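PDB 2C21: trypanothione-dependent glyoxalase I from Leishmania major, which belongs to the glyoxalase/bleomycin resistance/dioxygenase superfamily and is a two-subunit, metal-binding enzyme, here holding nickel. Local coordinates for residues T12-G17 and L61-N66. Residues are numbered along the deposited sequence; the frame is centred on the assembly and turned at random.
With NI (nickel (II) ion), chain G.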
ATOM      1  N   THR A  12      -1.970   3.492   1.514  1.00 36.59           N
ATOM      2  CA  THR A  12      -1.076   2.753   2.381  1.00 36.40           C
ATOM      3  C   THR A  12      -0.367   3.771   3.254  1.00 36.72           C
ATOM      4  O   THR A  12       0.109   4.800   2.754  1.00 35.78           O
ATOM      5  CB  THR A  12      -0.030   1.967   1.555  1.00 36.33           C
ATOM      6  OG1 THR A  12      -0.700   1.062   0.676  1.00 36.24           O
ATOM      7  CG2 THR A  12       0.886   1.205   2.439  1.00 37.99           C
ATOM      8  N   MET A  13      -0.293   3.488   4.556  1.00 36.45           N
ATOM      9  CA  MET A  13       0.324   4.414   5.505  1.00 36.81           C
ATOM     10  C   MET A  13       1.664   3.890   6.025  1.00 36.90           C
ATOM     11  O   MET A  13       1.765   2.734   6.440  1.00 37.90           O
ATOM     12  CB  MET A  13      -0.598   4.644   6.689  1.00 36.94           C
ATOM     13  CG  MET A  13      -0.131   5.763   7.652  1.00 37.78           C
ATOM     14  SD  MET A  13       1.126   5.316   8.852  1.00 38.26           S
ATOM     15  CE  MET A  13       0.146   4.791  10.251  1.00 38.81           C
ATOM     16  N   ILE A  14       2.675   4.761   6.034  1.00 37.17           N
ATOM     17  CA  ILE A  14       3.988   4.471   6.645  1.00 37.12           C
ATOM     18  C   ILE A  14       4.343   5.634   7.586  1.00 37.31           C
ATOM     19  O   ILE A  14       3.942   6.780   7.341  1.00 36.33           O
ATOM     20  CB  ILE A  14       5.108   4.312   5.583  1.00 37.56           C
ATOM     21  CG1 ILE A  14       5.204   5.546   4.684  1.00 38.72           C
ATOM     22  CG2 ILE A  14       4.901   3.052   4.743  1.00 38.16           C
ATOM     23  CD1 ILE A  14       6.516   5.632   3.903  1.00 39.59           C
ATOM     24  N   ARG A  15       5.073   5.345   8.658  1.00 37.29           N
ATOM     25  CA  ARG A  15       5.536   6.389   9.562  1.00 36.62           C
ATOM     26  C   ARG A  15       6.952   6.799   9.176  1.00 36.77           C
ATOM     27  O   ARG A  15       7.782   5.965   8.792  1.00 36.95           O
ATOM     28  CB  ARG A  15       5.511   5.938  11.024  1.00 36.84           C
ATOM     29  CG  ARG A  15       4.125   5.484  11.549  1.00 36.60           C
ATOM     30  CD  ARG A  15       4.217   4.864  12.924  1.00 38.48           C
ATOM     31  NE  ARG A  15       2.897   4.386  13.375  1.00 40.16           N
ATOM     32  CZ  ARG A  15       2.380   3.185  13.109  1.00 42.93           C
ATOM     33  NH1 ARG A  15       3.047   2.267  12.420  1.00 40.15           N
ATOM     34  NH2 ARG A  15       1.159   2.894  13.546  1.00 42.61           N
ATOM     35  N   VAL A  16       7.212   8.092   9.266  1.00 36.61           N
ATOM     36  CA  VAL A  16       8.467   8.676   8.785  1.00 36.06           C
ATOM     37  C   VAL A  16       9.074   9.563   9.838  1.00 35.95           C
ATOM     38  O   VAL A  16       8.359  10.202  10.627  1.00 35.26           O
ATOM     39  CB  VAL A  16       8.266   9.461   7.473  1.00 36.63           C
ATOM     40  CG1 VAL A  16       7.721   8.526   6.375  1.00 38.58           C
ATOM     41  CG2 VAL A  16       7.338  10.666   7.663  1.00 36.70           C
ATOM     42  N   GLY A  17      10.400   9.636   9.834  1.00 36.17           N
ATOM     43  CA  GLY A  17      11.126  10.427  10.829  1.00 36.56           C
ATOM     44  C   GLY A  17      11.181  11.929  10.598  1.00 36.87           C
ATOM     45  O   GLY A  17      11.382  12.685  11.539  1.00 37.01           O
ATOM     46  N   LEU A  61      -0.358   7.492  -0.989  1.00 37.90           N
ATOM     47  CA  LEU A  61       0.554   7.233   0.108  1.00 38.21           C
ATOM     48  C   LEU A  61       0.272   8.220   1.242  1.00 38.19           C
ATOM     49  O   LEU A  61       0.126   9.428   1.001  1.00 37.47           O
ATOM     50  CB  LEU A  61       1.999   7.399  -0.390  1.00 38.72           C
ATOM     51  CG  LEU A  61       3.149   7.168   0.589  1.00 39.86           C
ATOM     52  CD1 LEU A  61       3.082   5.770   1.194  1.00 41.16           C
ATOM     53  CD2 LEU A  61       4.477   7.387  -0.136  1.00 41.20           C
ATOM     54  N   GLU A  62       0.170   7.687   2.461  1.00 37.76           N
ATOM     55  CA  GLU A  62      -0.014   8.473   3.672  1.00 38.47           C
ATOM     56  C   GLU A  62       1.229   8.376   4.540  1.00 38.82           C
ATOM     57  O   GLU A  62       1.629   7.268   4.929  1.00 38.77           O
ATOM     58  CB  GLU A  62      -1.202   7.963   4.497  1.00 38.17           C
ATOM     59  CG  GLU A  62      -1.454   8.779   5.749  1.00 38.47           C
ATOM     60  CD  GLU A  62      -2.495   8.162   6.677  1.00 41.42           C
ATOM     61  OE1 GLU A  62      -3.058   7.103   6.338  1.00 39.13           O
ATOM     62  OE2 GLU A  62      -2.750   8.760   7.741  1.00 43.51           O
ATOM     63  N   LEU A  63       1.826   9.529   4.854  1.00 38.58           N
ATOM     64  CA  LEU A  63       2.929   9.607   5.807  1.00 38.83           C
ATOM     65  C   LEU A  63       2.420  10.135   7.135  1.00 38.72           C
ATOM     66  O   LEU A  63       1.706  11.127   7.168  1.00 38.84           O
ATOM     67  CB  LEU A  63       4.019  10.549   5.304  1.00 39.20           C
ATOM     68  CG  LEU A  63       4.385  10.463   3.834  1.00 40.77           C
ATOM     69  CD1 LEU A  63       5.442  11.518   3.539  1.00 41.14           C
ATOM     70  CD2 LEU A  63       4.867   9.074   3.500  1.00 40.54           C
ATOM     71  N   THR A  64       2.814   9.471   8.219  1.00 38.63           N
ATOM     72  CA  THR A  64       2.530   9.915   9.562  1.00 38.59           C
ATOM     73  C   THR A  64       3.855  10.308  10.201  1.00 38.09           C
ATOM     74  O   THR A  64       4.806   9.517  10.207  1.00 37.65           O
ATOM     75  CB  THR A  64       1.923   8.762  10.406  1.00 38.81           C
ATOM     76  OG1 THR A  64       0.700   8.316   9.809  1.00 38.89           O
ATOM     77  CG2 THR A  64       1.665   9.224  11.815  1.00 38.86           C
ATOM     78  N   TYR A  65       3.904  11.538  10.702  1.00 37.60           N
ATOM     79  CA  TYR A  65       5.012  12.018  11.498  1.00 37.83           C
ATOM     80  C   TYR A  65       4.536  12.160  12.946  1.00 38.10           C
ATOM     81  O   TYR A  65       3.555  12.865  13.216  1.00 38.11           O
ATOM     82  CB  TYR A  65       5.502  13.374  10.954  1.00 37.50           C
ATOM     83  CG  TYR A  65       6.459  14.077  11.878  1.00 37.66           C
ATOM     84  CD1 TYR A  65       7.733  13.552  12.109  1.00 37.59           C
ATOM     85  CD2 TYR A  65       6.100  15.258  12.537  1.00 36.24           C
ATOM     86  CE1 TYR A  65       8.619  14.182  12.961  1.00 37.48           C
ATOM     87  CE2 TYR A  65       6.987  15.894  13.393  1.00 35.84           C
ATOM     88  CZ  TYR A  65       8.240  15.351  13.604  1.00 37.21           C
ATOM     89  OH  TYR A  65       9.144  15.957  14.453  1.00 36.56           O
ATOM     90  N   ASN A  66       5.223  11.485  13.869  1.00 38.20           N
ATOM     91  CA  ASN A  66       5.028  11.694  15.294  1.00 38.47           C
ATOM     92  C   ASN A  66       6.079  12.652  15.813  1.00 38.39           C
ATOM     93  O   ASN A  66       7.270  12.397  15.650  1.00 38.18           O
ATOM     94  CB  ASN A  66       5.102  10.372  16.057  1.00 39.08           C
ATOM     95  CG  ASN A  66       3.885   9.524  15.823  1.00 41.14           C
ATOM     96  OD1 ASN A  66       2.788   9.875  16.253  1.00 44.51           O
ATOM     97  ND2 ASN A  66       4.055   8.430  15.107  1.00 42.15           N
TER
HETATM   98 NI    NI G1142      -4.981   5.796   6.809  0.50 35.36          NI
HETATM   99  O   HOH W   1       1.753   6.538  15.017  1.00 33.30           O
HETATM  100  O   HOH W   2       7.783  10.288  13.234  1.00 32.22           O
HETATM  101  O   HOH W   3      -5.789   7.202   7.522  1.00 38.79           O
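Met13 and Glu62 are paired across two parallel strands and stand on the face of the sheet that carries the metal, a compact example of how neighbouring strands build a metal site. The glutamate reaches out fully extended, CG anti to the backbone N (chi1 -178°), and its OE1 binds the nickel ion at 2.4 Å. Met13 turns its thioether the other way: the bend at chi2 carries SD to 3.2 Å from Thr64 OG1, while its CG lies against the Glu62 carboxylate, 3.5 Å from OE1. The further bend at chi3 brings the methyl CE over the centre of the Arg15 guanidinium, 3.9 Å above its plane. Arg15 runs alongside Thr64, and one water accepts from both Arg15 NE and Asn66 ND2, whose planar groups are nearly coplanar. On the reverse face Ile14 and Leu63 lie side by side, Ile14 CG1 to Leu63 CD2 3.7 Å, with Leu61 CD1 and Val16 flanking them and Tyr26 of helix 19-29 covering Ile14 and Leu61. Four backbone hydrogen bonds, from Glu62 N to Thr12 O through Val16 N to Thr64 O, hold the register. His11, with His80 and Glu123 of the second subunit, completes the protein ligands of the nickel, and a water also binds it. Such a site, shared across the dimer between paired beta-alpha-beta-beta-beta modules, is characteristic of the glyoxalase I fold.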